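Side-chain contacts in xyloglucan-specific endo-beta-1,4-glucanase (PDB 4W88), which probably hydrolyses internal beta-1,4-glucosidic bonds of xyloglucan, a plant cell-wall polysaccharide, as a family 5 glycoside hydrolase: residues Tyr108-Asp113 and Glu145-Pro150; Pro205-Leu210 and Val220-Tyr225; Ala119-Leu124 and Asn174-Asp179; Val62-His67 and Tyr74-Asp79. The protein carries 1 engineered substitution. All blocks are in the same frame, centred on the assembly; numbering follows the deposited sequence. Where two conformers were deposited one is given.

Contact 1 (Tyr108-Asp113 and Glu145-Pro150); sequences YWLKTD and EGMNEP. With BGC (beta-D-glucopyranose), chain C.
L110 reaches across to the loop that carries E149, and its two methyl branches find different partners there. CD1 lies 4.0 Å from SE of M147, a selenomethionine whose side chain crosses the leucine at about a right angle. CD2 packs 3.9 Å from CB of P150, and this time the two side chains run alongside each other, pointing the same way. Having CG anti to the backbone N (chi1 -150°) carries both methyls over to the second loop. Two residues on, CG2 of T112 lies 4.1 Å from the carbonyl C of P150, while its OG1 is hydrogen-bonded to E166. L110 and T112 are each the centre of an inverse gamma turn. Behind this shell, the indole of W109 has CB of L110 over one face, 3.8 Å above the plane and toward the rim; M173 of helix 164-182 packs on both L110 and M147, and I170 of that helix on P150.

N148, E149 and P150 match the Asn-Glu-Pro motif that follows the fourth barrel strand in this family. From there E149 extends into the glycan pocket, where its OE2 accepts a 2.6 Å hydrogen bond from O4 of the glucose, a sugar also bonded by Y232. The backbone N of E149 is bonded to H200. The loop-to-loop interface is thus apolar, while the carboxylate of E149 is turned to the sugar.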
loop_
_atom_site.group_PDB
_atom_site.type_symbol
_atom_site.label_atom_id
_atom_site.label_comp_id
_atom_site.label_asym_id
_atom_site.label_seq_id
_atom_site.Cartn_x
_atom_site.Cartn_y
_atom_site.Cartn_z
ATOM N N TYR A 108 -9.191 1.188 14.681
ATOM C CA TYR A 108 -9.109 0.474 15.956
ATOM C C TYR A 108 -8.142 1.262 16.839
ATOM O O TYR A 108 -8.545 2.278 17.450
ATOM C CB TYR A 108 -8.717 -0.989 15.730
ATOM C CG TYR A 108 -9.807 -1.774 15.051
ATOM C CD1 TYR A 108 -10.924 -2.224 15.736
ATOM C CD2 TYR A 108 -9.773 -1.945 13.665
ATOM C CE1 TYR A 108 -11.976 -2.857 15.073
ATOM C CE2 TYR A 108 -10.827 -2.519 13.007
ATOM C CZ TYR A 108 -11.895 -3.041 13.714
ATOM O OH TYR A 108 -12.983 -3.589 13.099
ATOM N N TRP A 109 -6.924 0.773 16.990
ATOM C CA TRP A 109 -5.973 1.312 17.920
ATOM C C TRP A 109 -5.046 2.390 17.349
ATOM O O TRP A 109 -4.472 3.187 18.121
ATOM C CB TRP A 109 -5.101 0.147 18.422
ATOM C CG TRP A 109 -4.360 -0.596 17.312
ATOM C CD1 TRP A 109 -4.821 -1.605 16.573
ATOM C CD2 TRP A 109 -3.015 -0.319 16.867
ATOM N NE1 TRP A 109 -3.850 -1.986 15.649
ATOM C CE2 TRP A 109 -2.731 -1.214 15.834
ATOM C CE3 TRP A 109 -2.049 0.625 17.230
ATOM C CZ2 TRP A 109 -1.553 -1.201 15.155
ATOM C CZ3 TRP A 109 -0.845 0.638 16.563
ATOM C CH2 TRP A 109 -0.607 -0.288 15.521
ATOM N N LEU A 110 -4.882 2.407 16.010
ATOM C CA LEU A 110 -3.889 3.274 15.380
ATOM C C LEU A 110 -4.511 4.649 15.071
ATOM O O LEU A 110 -4.897 4.946 13.930
ATOM C CB LEU A 110 -3.242 2.644 14.158
ATOM C CG LEU A 110 -1.807 3.078 13.865
ATOM C CD1 LEU A 110 -1.241 2.331 12.659
ATOM C CD2 LEU A 110 -1.672 4.565 13.598
ATOM N N LYS A 111 -4.702 5.425 16.127
ATOM C CA LYS A 111 -5.285 6.771 16.087
ATOM C C LYS A 111 -4.168 7.694 16.553
ATOM O O LYS A 111 -3.660 7.533 17.676
ATOM C CB LYS A 111 -6.471 6.864 17.002
ATOM C CG LYS A 111 -7.443 5.744 16.783
ATOM C CD LYS A 111 -8.653 6.176 16.121
ATOM C CE LYS A 111 -9.727 5.126 15.994
ATOM N NZ LYS A 111 -10.690 5.513 14.911
ATOM N N THR A 112 -3.729 8.625 15.685
ATOM C CA THR A 112 -2.473 9.370 15.909
ATOM C C THR A 112 -2.590 10.543 16.894
ATOM O O THR A 112 -2.471 11.674 16.514
ATOM C CB THR A 112 -1.919 9.862 14.561
ATOM O OG1 THR A 112 -2.926 10.550 13.864
ATOM C CG2 THR A 112 -1.420 8.690 13.781
ATOM N N ASP A 113 -2.897 10.234 18.143
ATOM C CA ASP A 113 -2.876 11.203 19.198
ATOM C C ASP A 113 -1.478 11.290 19.735
ATOM O O ASP A 113 -0.948 10.335 20.298
ATOM C CB ASP A 113 -3.873 10.791 20.270
ATOM C CG ASP A 113 -3.876 11.711 21.457
ATOM O OD1 ASP A 113 -3.035 12.665 21.568
ATOM O OD2 ASP A 113 -4.740 11.441 22.297
ATOM N N GLU A 145 5.593 -3.006 4.768
ATOM C CA GLU A 145 5.118 -1.621 4.833
ATOM C C GLU A 145 4.406 -1.435 6.169
ATOM O O GLU A 145 3.392 -2.062 6.482
ATOM C CB GLU A 145 4.201 -1.331 3.626
ATOM C CG GLU A 145 3.629 0.113 3.579
ATOM C CD GLU A 145 2.795 0.356 2.300
ATOM O OE1 GLU A 145 2.541 -0.653 1.589
ATOM O OE2 GLU A 145 2.368 1.533 2.050
ATOM N N GLY A 146 5.036 -0.636 7.044
ATOM C CA GLY A 146 4.692 -0.667 8.463
ATOM C C GLY A 146 3.242 -0.301 8.809
ATOM O O GLY A 146 2.625 -0.963 9.653
HETATM N N MSE A 147 2.719 0.702 8.082
HETATM C CA MSE A 147 1.404 1.285 8.349
HETATM C C MSE A 147 0.765 1.651 7.034
HETATM O O MSE A 147 1.451 1.861 6.014
HETATM C CB MSE A 147 1.494 2.572 9.226
HETATM C CG MSE A 147 2.215 2.289 10.532
HETATM SE SE MSE A 147 2.311 3.951 11.609
HETATM C CE MSE A 147 3.874 4.761 10.778
ATOM N N ASN A 148 -0.561 1.809 7.097
ATOM C CA ASN A 148 -1.365 2.268 5.947
ATOM C C ASN A 148 -2.168 3.483 6.346
ATOM O O ASN A 148 -3.000 3.418 7.274
ATOM C CB ASN A 148 -2.332 1.204 5.492
ATOM C CG ASN A 148 -3.093 1.619 4.252
ATOM O OD1 ASN A 148 -2.482 1.764 3.185
ATOM N ND2 ASN A 148 -4.373 1.957 4.431
ATOM N N GLU A 149 -1.864 4.607 5.712
ATOM C CA GLU A 149 -2.570 5.846 5.947
ATOM C C GLU A 149 -2.751 6.229 7.413
ATOM O O GLU A 149 -3.850 6.542 7.833
ATOM C CB GLU A 149 -3.856 5.872 5.177
ATOM C CG GLU A 149 -3.664 5.711 3.682
ATOM C CD GLU A 149 -4.918 5.783 2.819
ATOM O OE1 GLU A 149 -6.063 5.678 3.334
ATOM O OE2 GLU A 149 -4.739 5.901 1.546
ATOM N N PRO A 150 -1.692 6.094 8.205
ATOM C CA PRO A 150 -1.841 6.367 9.644
ATOM C C PRO A 150 -2.307 7.807 9.879
ATOM O O PRO A 150 -1.756 8.728 9.265
ATOM C CB PRO A 150 -0.445 6.121 10.186
ATOM C CG PRO A 150 0.504 6.409 9.010
ATOM C CD PRO A 150 -0.283 5.808 7.845
HETATM C C2 BGC C . -9.680 8.556 0.302
HETATM C C3 BGC C . -8.791 7.344 0.621
HETATM C C4 BGC C . -7.551 7.330 -0.208
HETATM C C5 BGC C . -7.134 8.843 -0.004
HETATM C C6 BGC C . -5.911 8.941 -0.834
HETATM C C1 BGC C . -9.224 9.935 0.619
HETATM O O2 BGC C . -10.648 8.450 1.238
HETATM O O3 BGC C . -9.576 6.213 0.330
HETATM O O4 BGC C . -6.774 6.040 0.008
HETATM O O5 BGC C . -8.209 9.912 -0.230
HETATM O O6 BGC C . -5.126 10.097 -0.703
#

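Contact 2 (Pro205-Leu210 and Val220-Tyr225)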
loop_
_atom_site.group_PDB
_atom_site.type_symbol
_atom_site.label_atom_id
_atom_site.label_comp_id
_atom_site.label_asym_id
_atom_site.label_seq_id
_atom_site.Cartn_x
_atom_site.Cartn_y
_atom_site.Cartn_z
ATOM N N PRO A 205 4.084 20.334 2.906
ATOM C CA PRO A 205 4.365 20.358 4.331
ATOM C C PRO A 205 4.571 18.935 4.926
ATOM O O PRO A 205 5.377 18.733 5.864
ATOM C CB PRO A 205 3.106 21.038 4.921
ATOM C CG PRO A 205 2.493 21.770 3.791
ATOM C CD PRO A 205 2.767 20.929 2.607
ATOM N N THR A 206 3.831 17.947 4.393
ATOM C CA THR A 206 3.918 16.586 4.910
ATOM C C THR A 206 5.275 15.978 4.570
ATOM O O THR A 206 5.879 15.304 5.399
ATOM C CB THR A 206 2.826 15.739 4.280
ATOM O OG1 THR A 206 1.592 16.482 4.235
ATOM C CG2 THR A 206 2.672 14.404 4.971
ATOM N N LEU A 207 5.764 16.233 3.357
ATOM C CA LEU A 207 7.060 15.682 2.962
ATOM C C LEU A 207 8.194 16.404 3.681
ATOM O O LEU A 207 9.159 15.759 4.065
ATOM C CB LEU A 207 7.234 15.784 1.456
ATOM C CG LEU A 207 6.354 14.919 0.553
ATOM C CD1 LEU A 207 6.565 15.321 -0.914
ATOM C CD2 LEU A 207 6.664 13.453 0.757
ATOM N N LYS A 208 8.090 17.745 3.804
ATOM C CA LYS A 208 9.079 18.555 4.527
ATOM C C LYS A 208 9.287 18.020 5.951
ATOM O O LYS A 208 10.383 18.044 6.455
ATOM C CB LYS A 208 8.664 20.033 4.535
ATOM C CG LYS A 208 9.619 20.982 5.191
ATOM C CD LYS A 208 9.088 22.424 5.092
ATOM C CE LYS A 208 9.048 22.948 3.652
ATOM N NZ LYS A 208 8.724 24.407 3.532
ATOM N N ASP A 209 8.267 17.476 6.586
ATOM C CA ASP A 209 8.433 17.020 7.973
ATOM C C ASP A 209 8.851 15.575 8.111
ATOM O O ASP A 209 8.988 15.107 9.221
ATOM C CB ASP A 209 7.131 17.211 8.772
ATOM C CG ASP A 209 6.915 18.654 9.196
ATOM O OD1 ASP A 209 7.847 19.479 9.056
ATOM O OD2 ASP A 209 5.817 18.991 9.655
ATOM N N LEU A 210 8.944 14.831 7.032
ATOM C CA LEU A 210 9.235 13.396 7.118
ATOM C C LEU A 210 10.704 13.175 7.412
ATOM O O LEU A 210 11.567 13.591 6.664
ATOM C CB LEU A 210 8.917 12.682 5.810
ATOM C CG LEU A 210 9.138 11.162 5.787
ATOM C CD1 LEU A 210 8.093 10.423 6.623
ATOM C CD2 LEU A 210 9.091 10.677 4.368
ATOM N N VAL A 220 10.073 4.962 0.922
ATOM C CA VAL A 220 8.963 5.793 1.341
ATOM C C VAL A 220 7.721 5.538 0.425
ATOM O O VAL A 220 7.833 5.626 -0.803
ATOM C CB VAL A 220 9.299 7.276 1.341
ATOM C CG1 VAL A 220 8.064 8.089 1.764
ATOM C CG2 VAL A 220 10.497 7.532 2.267
ATOM N N ALA A 221 6.605 5.167 1.058
ATOM C CA ALA A 221 5.354 4.892 0.420
ATOM C C ALA A 221 4.458 6.151 0.507
ATOM O O ALA A 221 4.371 6.850 1.561
ATOM C CB ALA A 221 4.656 3.719 1.081
ATOM N N LEU A 222 3.828 6.396 -0.634
ATOM C CA LEU A 222 2.788 7.413 -0.819
ATOM C C LEU A 222 1.597 6.823 -1.509
ATOM O O LEU A 222 1.732 5.881 -2.246
ATOM C CB LEU A 222 3.362 8.629 -1.612
ATOM C CG LEU A 222 4.585 9.230 -0.962
ATOM C CD1 LEU A 222 5.220 10.157 -1.941
ATOM C CD2 LEU A 222 4.272 9.964 0.377
ATOM N N HIS A 223 0.424 7.455 -1.344
ATOM C CA HIS A 223 -0.738 7.109 -2.110
ATOM C C HIS A 223 -1.167 8.337 -2.891
ATOM O O HIS A 223 -1.363 9.385 -2.313
ATOM C CB HIS A 223 -1.898 6.661 -1.245
ATOM C CG HIS A 223 -1.662 5.388 -0.513
ATOM N ND1 HIS A 223 -2.522 4.893 0.468
ATOM C CD2 HIS A 223 -0.685 4.468 -0.653
ATOM C CE1 HIS A 223 -2.047 3.745 0.893
ATOM N NE2 HIS A 223 -0.955 3.466 0.219
ATOM N N THR A 224 -1.288 8.172 -4.214
ATOM C CA THR A 224 -1.505 9.280 -5.089
ATOM C C THR A 224 -2.557 8.937 -6.123
ATOM O O THR A 224 -2.259 8.585 -7.284
ATOM C CB THR A 224 -0.244 9.847 -5.754
ATOM O OG1 THR A 224 0.493 8.824 -6.423
ATOM C CG2 THR A 224 0.597 10.488 -4.764
ATOM N N TYR A 225 -3.777 9.007 -5.674
ATOM C CA TYR A 225 -4.935 8.840 -6.597
ATOM C C TYR A 225 -5.286 10.170 -7.288
ATOM O O TYR A 225 -6.395 10.727 -7.103
ATOM C CB TYR A 225 -6.132 8.372 -5.803
ATOM C CG TYR A 225 -6.071 6.958 -5.203
ATOM C CD1 TYR A 225 -5.537 6.701 -3.906
ATOM C CD2 TYR A 225 -6.684 5.896 -5.856
ATOM C CE1 TYR A 225 -5.565 5.413 -3.368
ATOM C CE2 TYR A 225 -6.751 4.616 -5.305
ATOM C CZ TYR A 225 -6.207 4.385 -4.016
ATOM O OH TYR A 225 -6.310 3.129 -3.502
#
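No ring enters the contact in which L207 and L210 meet L222 and V220; the flat groups of 220-225 belong to other surroundings. The imidazole of H223 stacks on the ring of H200 and uses NE2 to bond T270, and the phenol of Y225, part of the glycan pocket, meets Y232 edge-to-face, with its OH bonded to E271.

The contact itself consists of branched aliphatic ends. L210 and V220 reach toward each other tip to tip, and CD2 of the leucine comes up against both valine methyls, 3.8 Å from CG1 and 4.0 Å from CG2 of V220. L210 has CG anti to the backbone N (chi1 -178°), which sends the branch point toward the strand. Helix 204-208 lies between strands 193-196 and 218-223 in one beta-alpha-beta unit of the TIM barrel. V220 and L222 both direct their side chains to this outer layer, and the intervening A221 packs inward on H200 and T270.

L207 makes the looser approach, its CD2 standing 4.2 Å from CD2 of L222. L260 and I256 of helix 246-261 pack on L207 and L222 respectively, so that helix shares this layer, and I195 of strand 193-196 packs on V220. Where helix 204-208 ends, the backbone N of L210 bonds to O of L207 at 3.1 Å.

Contact 3 (Ala119-Leu124 and Asn174-Asp179)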
loop_
_atom_site.group_PDB
_atom_site.type_symbol
_atom_site.label_atom_id
_atom_site.label_comp_id
_atom_site.label_asym_id
_atom_site.label_seq_id
_atom_site.Cartn_x
_atom_site.Cartn_y
_atom_site.Cartn_z
ATOM N N ALA A 119 2.041 4.008 23.847
ATOM C CA ALA A 119 1.159 2.904 23.574
ATOM C C ALA A 119 1.103 2.577 22.097
ATOM O O ALA A 119 1.030 1.396 21.721
ATOM C CB ALA A 119 -0.263 3.199 24.054
ATOM N N LEU A 120 1.110 3.612 21.259
ATOM C CA LEU A 120 1.099 3.428 19.787
ATOM C C LEU A 120 2.353 2.758 19.238
ATOM O O LEU A 120 2.265 1.748 18.488
ATOM C CB LEU A 120 0.901 4.759 19.042
ATOM C CG LEU A 120 -0.505 5.367 19.259
ATOM C CD1 LEU A 120 -0.542 6.832 18.861
ATOM C CD2 LEU A 120 -1.665 4.639 18.568
ATOM N N CYS A 121 3.503 3.264 19.659
ATOM C CA CYS A 121 4.742 2.698 19.260
ATOM C C CYS A 121 4.888 1.234 19.702
ATOM O O CYS A 121 5.423 0.401 18.936
ATOM C CB CYS A 121 5.932 3.526 19.801
ATOM S SG CYS A 121 6.227 5.006 18.840
ATOM N N GLU A 122 4.487 0.978 20.943
ATOM C CA GLU A 122 4.656 -0.317 21.538
ATOM C C GLU A 122 3.761 -1.357 20.841
ATOM O O GLU A 122 4.216 -2.515 20.558
ATOM C CB GLU A 122 4.374 -0.277 23.046
ATOM C CG GLU A 122 5.466 0.478 23.760
ATOM C CD GLU A 122 5.174 0.804 25.199
ATOM O OE1 GLU A 122 4.365 0.141 25.867
ATOM O OE2 GLU A 122 5.936 1.710 25.676
ATOM N N GLU A 123 2.531 -0.940 20.539
ATOM C CA GLU A 123 1.615 -1.859 19.835
ATOM C C GLU A 123 2.173 -2.171 18.409
ATOM O O GLU A 123 2.205 -3.327 17.992
ATOM C CB GLU A 123 0.164 -1.387 19.783
ATOM C CG GLU A 123 -0.697 -2.373 19.028
ATOM C CD GLU A 123 -2.203 -2.340 19.309
ATOM O OE1 GLU A 123 -2.913 -3.248 18.811
ATOM O OE2 GLU A 123 -2.648 -1.432 20.037
ATOM N N LEU A 124 2.556 -1.134 17.679
ATOM C CA LEU A 124 3.109 -1.338 16.326
ATOM C C LEU A 124 4.313 -2.281 16.336
ATOM O O LEU A 124 4.419 -3.192 15.512
ATOM C CB LEU A 124 3.494 0.003 15.711
ATOM C CG LEU A 124 3.937 0.011 14.237
ATOM C CD1 LEU A 124 2.831 -0.439 13.306
ATOM C CD2 LEU A 124 4.458 1.344 13.769
ATOM N N ASN A 174 7.425 5.249 12.557
ATOM C CA ASN A 174 8.261 4.669 11.463
ATOM C C ASN A 174 9.519 4.030 12.106
ATOM O O ASN A 174 9.942 2.937 11.722
ATOM C CB ASN A 174 8.655 5.723 10.411
ATOM C CG ASN A 174 7.537 6.032 9.435
ATOM O OD1 ASN A 174 6.644 5.188 9.176
ATOM N ND2 ASN A 174 7.563 7.244 8.889
ATOM N N LYS A 175 10.146 4.751 13.047
ATOM C CA LYS A 175 11.360 4.254 13.720
ATOM C C LYS A 175 11.092 3.019 14.516
ATOM O O LYS A 175 11.917 2.116 14.549
ATOM C CB LYS A 175 12.038 5.278 14.678
ATOM C CG LYS A 175 12.396 6.517 14.057
ATOM C CD LYS A 175 13.438 7.267 14.873
ATOM C CE LYS A 175 13.067 8.727 14.782
ATOM N NZ LYS A 175 14.130 9.666 15.210
ATOM N N ALA A 176 9.938 2.980 15.162
ATOM C CA ALA A 176 9.584 1.856 16.023
ATOM C C ALA A 176 9.434 0.579 15.176
ATOM O O ALA A 176 9.829 -0.503 15.553
ATOM C CB ALA A 176 8.316 2.140 16.745
ATOM N N PHE A 177 8.808 0.761 14.016
ATOM C CA PHE A 177 8.567 -0.274 13.066
ATOM C C PHE A 177 9.909 -0.845 12.556
ATOM O O PHE A 177 10.160 -2.041 12.591
ATOM C CB PHE A 177 7.741 0.285 11.886
ATOM C CG PHE A 177 7.890 -0.456 10.580
ATOM C CD1 PHE A 177 7.577 -1.808 10.423
ATOM C CD2 PHE A 177 8.256 0.258 9.458
ATOM C CE1 PHE A 177 7.667 -2.414 9.179
ATOM C CE2 PHE A 177 8.352 -0.349 8.204
ATOM C CZ PHE A 177 8.009 -1.669 8.062
ATOM N N ILE A 178 10.794 0.038 12.112
ATOM C CA ILE A 178 12.105 -0.393 11.620
ATOM C C ILE A 178 12.875 -1.083 12.714
ATOM O O ILE A 178 13.433 -2.170 12.469
ATOM C CB ILE A 178 12.952 0.815 11.127
ATOM C CG1 ILE A 178 12.299 1.367 9.843
ATOM C CG2 ILE A 178 14.436 0.446 10.896
ATOM C CD1 ILE A 178 12.782 2.786 9.471
ATOM N N ASP A 179 12.917 -0.478 13.885
ATOM C CA ASP A 179 13.669 -1.092 15.011
ATOM C C ASP A 179 13.176 -2.532 15.338
ATOM O O ASP A 179 13.967 -3.424 15.560
ATOM C CB ASP A 179 13.555 -0.154 16.206
ATOM C CG ASP A 179 14.434 -0.498 17.306
ATOM O OD1 ASP A 179 14.012 -1.346 18.068
ATOM O OD2 ASP A 179 15.516 0.101 17.450
#
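Helix 117-134 packs here on helix 164-182, its neighbour in the outer layer of the barrel, through the small residues C121 and A176 and the bulkier L124 and F177. The approach is close at the first pair, whose CA atoms are 5.9 Å apart. The methyl of A176 points at the other helix and lies 4.1 Å from CB of C121; it is also 4.0 Å from the carbonyl O of C121, so the alanine meets backbone as much as side chain. SG of C121, on the backbone-N side of its residue (chi1 -78°), is 4.1 Å from CB of A176.

One turn further along helix 117-134, L124 sends CD2 to within 3.9 Å of CB of F177. The two side chains cross obliquely, and the touch is made at the root of the phenylalanine, since its ring leads away from the leucine. In the (beta/alpha)8 barrel of this family each such helix follows a strand, and the phenylalanine runs inward to that sheet: it packs on L193 of strand 193-196 and meets W128 of helix 117-134, the ring planes at about 60°.

M173, just before 174-179, packs on L120, C121 and L124. N174, turned from the neighbouring helix, bonds the backbone O of C196 through ND2 and packs on I195.

Contact 4 (Val62-His67 and Tyr74-Asp79); sequences VTFANH and YTISAD. Engineered in segment 74-79: T75 (natural residue Pro).
The backbone N of S77 donates to O of H67 at 2.9 Å, with an N-H...O angle of 162°. The donor lies nearly in line with the carbonyl bond. CB of S77 lies 3.5 Å from the same oxygen of H67.

S77 occupies the N-cap position of helix 78-92, though its side chain makes no capping bond. A water bridges the histidine to the first turn of that helix: it lies at the imidazole edge, in the ring plane, 2.8 Å from ND1 of H67, and donates to OD1 of D79 over 3.0 Å. W80 stacks on the H67 ring and meets the F64 ring at about 85°.

The apolar half is made by F64 and I76, which approach at a slant, CD1 to CD1, at 4.2 Å. F64 has CG on the backbone-N side (chi1 -72°), which brings the ring to the isoleucine, and one face of that ring carries CG1 of V62, 3.4 Å above the plane near the rim. L131 of helix 117-134 packs on F64 and I76 alike. T75, an engineered residue, directs its side chain away. The loop after strand 57-60 is thus held to the start of the next helix by one direct backbone bond, one water and the apolar touch of F64 and I76; the bridge would probably favour a fixed orientation of the imidazole, whose ionisation the nearby carboxylate might influence.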
loop_
_atom_site.group_PDB
_atom_site.type_symbol
_atom_site.label_atom_id
_atom_site.label_comp_id
_atom_site.label_asym_id
_atom_site.label_seq_id
_atom_site.Cartn_x
_atom_site.Cartn_y
_atom_site.Cartn_z
ATOM N N VAL A 62 -3.386 -6.175 5.077
ATOM C CA VAL A 62 -3.876 -7.014 6.153
ATOM C C VAL A 62 -4.265 -6.144 7.357
ATOM O O VAL A 62 -3.463 -5.323 7.801
ATOM C CB VAL A 62 -2.861 -8.028 6.632
ATOM C CG1 VAL A 62 -3.462 -8.938 7.661
ATOM C CG2 VAL A 62 -2.343 -8.884 5.484
ATOM N N THR A 63 -5.456 -6.354 7.902
ATOM C CA THR A 63 -5.835 -5.663 9.126
ATOM C C THR A 63 -5.738 -6.694 10.223
ATOM O O THR A 63 -6.422 -7.739 10.209
ATOM C CB THR A 63 -7.298 -5.064 9.078
ATOM O OG1 THR A 63 -7.349 -4.161 7.931
ATOM C CG2 THR A 63 -7.580 -4.300 10.351
ATOM N N PHE A 64 -4.919 -6.374 11.215
ATOM C CA PHE A 64 -4.650 -7.347 12.288
ATOM C C PHE A 64 -5.513 -7.154 13.515
ATOM O O PHE A 64 -5.746 -8.107 14.235
ATOM C CB PHE A 64 -3.186 -7.215 12.675
ATOM C CG PHE A 64 -2.288 -7.768 11.622
ATOM C CD1 PHE A 64 -2.035 -9.158 11.593
ATOM C CD2 PHE A 64 -1.735 -6.960 10.652
ATOM C CE1 PHE A 64 -1.216 -9.684 10.594
ATOM C CE2 PHE A 64 -0.926 -7.542 9.625
ATOM C CZ PHE A 64 -0.701 -8.924 9.589
ATOM N N ALA A 65 -5.957 -5.905 13.753
ATOM C CA ALA A 65 -6.588 -5.533 14.994
ATOM C C ALA A 65 -7.500 -6.619 15.640
ATOM O O ALA A 65 -7.308 -6.989 16.826
ATOM C CB ALA A 65 -7.366 -4.221 14.852
ATOM N N ASN A 66 -8.544 -7.027 14.920
ATOM C CA ASN A 66 -9.473 -7.978 15.519
ATOM C C ASN A 66 -8.918 -9.406 15.760
ATOM O O ASN A 66 -9.556 -10.219 16.466
ATOM C CB ASN A 66 -10.693 -8.098 14.665
ATOM C CG ASN A 66 -11.511 -6.855 14.662
ATOM O OD1 ASN A 66 -11.462 -6.025 15.581
ATOM N ND2 ASN A 66 -12.270 -6.689 13.618
ATOM N N HIS A 67 -7.716 -9.645 15.269
ATOM C CA HIS A 67 -7.036 -10.949 15.418
ATOM C C HIS A 67 -5.984 -10.900 16.508
ATOM O O HIS A 67 -5.244 -11.843 16.682
ATOM C CB HIS A 67 -6.411 -11.386 14.084
ATOM C CG HIS A 67 -7.355 -11.327 12.923
ATOM N ND1 HIS A 67 -8.333 -12.282 12.663
ATOM C CD2 HIS A 67 -7.591 -10.320 12.062
ATOM C CE1 HIS A 67 -9.073 -11.863 11.639
ATOM N NE2 HIS A 67 -8.630 -10.686 11.250
ATOM N N TYR A 74 -0.192 -8.437 22.457
ATOM C CA TYR A 74 -0.901 -8.301 21.220
ATOM C C TYR A 74 -0.672 -9.543 20.313
ATOM O O TYR A 74 -0.375 -9.400 19.120
ATOM C CB TYR A 74 -0.504 -7.015 20.505
ATOM C CG TYR A 74 -0.830 -5.767 21.242
ATOM C CD1 TYR A 74 -2.130 -5.293 21.338
ATOM C CD2 TYR A 74 0.173 -4.991 21.758
ATOM C CE1 TYR A 74 -2.381 -4.124 22.040
ATOM C CE2 TYR A 74 -0.067 -3.794 22.409
ATOM C CZ TYR A 74 -1.355 -3.355 22.540
ATOM O OH TYR A 74 -1.733 -2.151 23.126
ATOM N N THR A 75 -0.726 -10.729 20.906
ATOM C CA THR A 75 -0.397 -11.930 20.173
ATOM C C THR A 75 -1.390 -12.115 18.978
ATOM O O THR A 75 -2.621 -12.084 19.148
ATOM C CB THR A 75 -0.504 -13.149 21.082
ATOM O OG1 THR A 75 0.409 -12.955 22.104
ATOM C CG2 THR A 75 -0.191 -14.488 20.337
ATOM N N ILE A 76 -0.839 -12.308 17.798
ATOM C CA ILE A 76 -1.648 -12.557 16.609
ATOM C C ILE A 76 -2.194 -13.987 16.658
ATOM O O ILE A 76 -1.436 -14.980 16.860
ATOM C CB ILE A 76 -0.856 -12.322 15.320
ATOM C CG1 ILE A 76 -0.170 -10.918 15.250
ATOM C CG2 ILE A 76 -1.713 -12.589 14.105
ATOM C CD1 ILE A 76 0.854 -10.806 14.144
ATOM N N SER A 77 -3.516 -14.112 16.509
ATOM C CA SER A 77 -4.154 -15.429 16.544
ATOM C C SER A 77 -3.438 -16.345 15.557
ATOM O O SER A 77 -3.191 -15.968 14.413
ATOM C CB SER A 77 -5.621 -15.319 16.163
ATOM O OG SER A 77 -6.267 -16.522 16.467
ATOM N N ALA A 78 -3.096 -17.555 16.010
ATOM C CA ALA A 78 -2.332 -18.465 15.165
ATOM C C ALA A 78 -2.990 -18.738 13.840
ATOM O O ALA A 78 -2.266 -18.852 12.809
ATOM C CB ALA A 78 -2.063 -19.783 15.883
ATOM N N ASP A 79 -4.313 -18.906 13.809
ATOM C CA ASP A 79 -4.990 -19.230 12.578
ATOM C C ASP A 79 -4.880 -18.084 11.544
ATOM O O ASP A 79 -4.744 -18.290 10.331
ATOM C CB ASP A 79 -6.453 -19.545 12.863
ATOM C CG ASP A 79 -7.261 -18.351 13.621
ATOM O OD1 ASP A 79 -6.836 -17.396 14.262
ATOM O OD2 ASP A 79 -8.488 -18.394 13.622
HETATM O O HOH W 1 -8.212 -14.717 13.942
#

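How the contacts relate
Contacts 1 and 3 are the nearest pair, with centres 10 Å apart and segments that alternate along the chain; CE of M147 lies 3.2 Å from OD1 of N174. Contact 1 also reaches the glycan pocket: OE2 of E149 is 2.7 Å from ND1 of H223, a probable hydrogen bond that joins it to contact 2, which contributes Y225 to the same pocket. Contact 4 lies further out, about 28 Å from contact 2 between centres and without touching it. It meets contact 1 through OH of Y108 and ND2 of N66, 3.2 Å apart and probably hydrogen-bonded, and contact 3 through Y74 packed on E123.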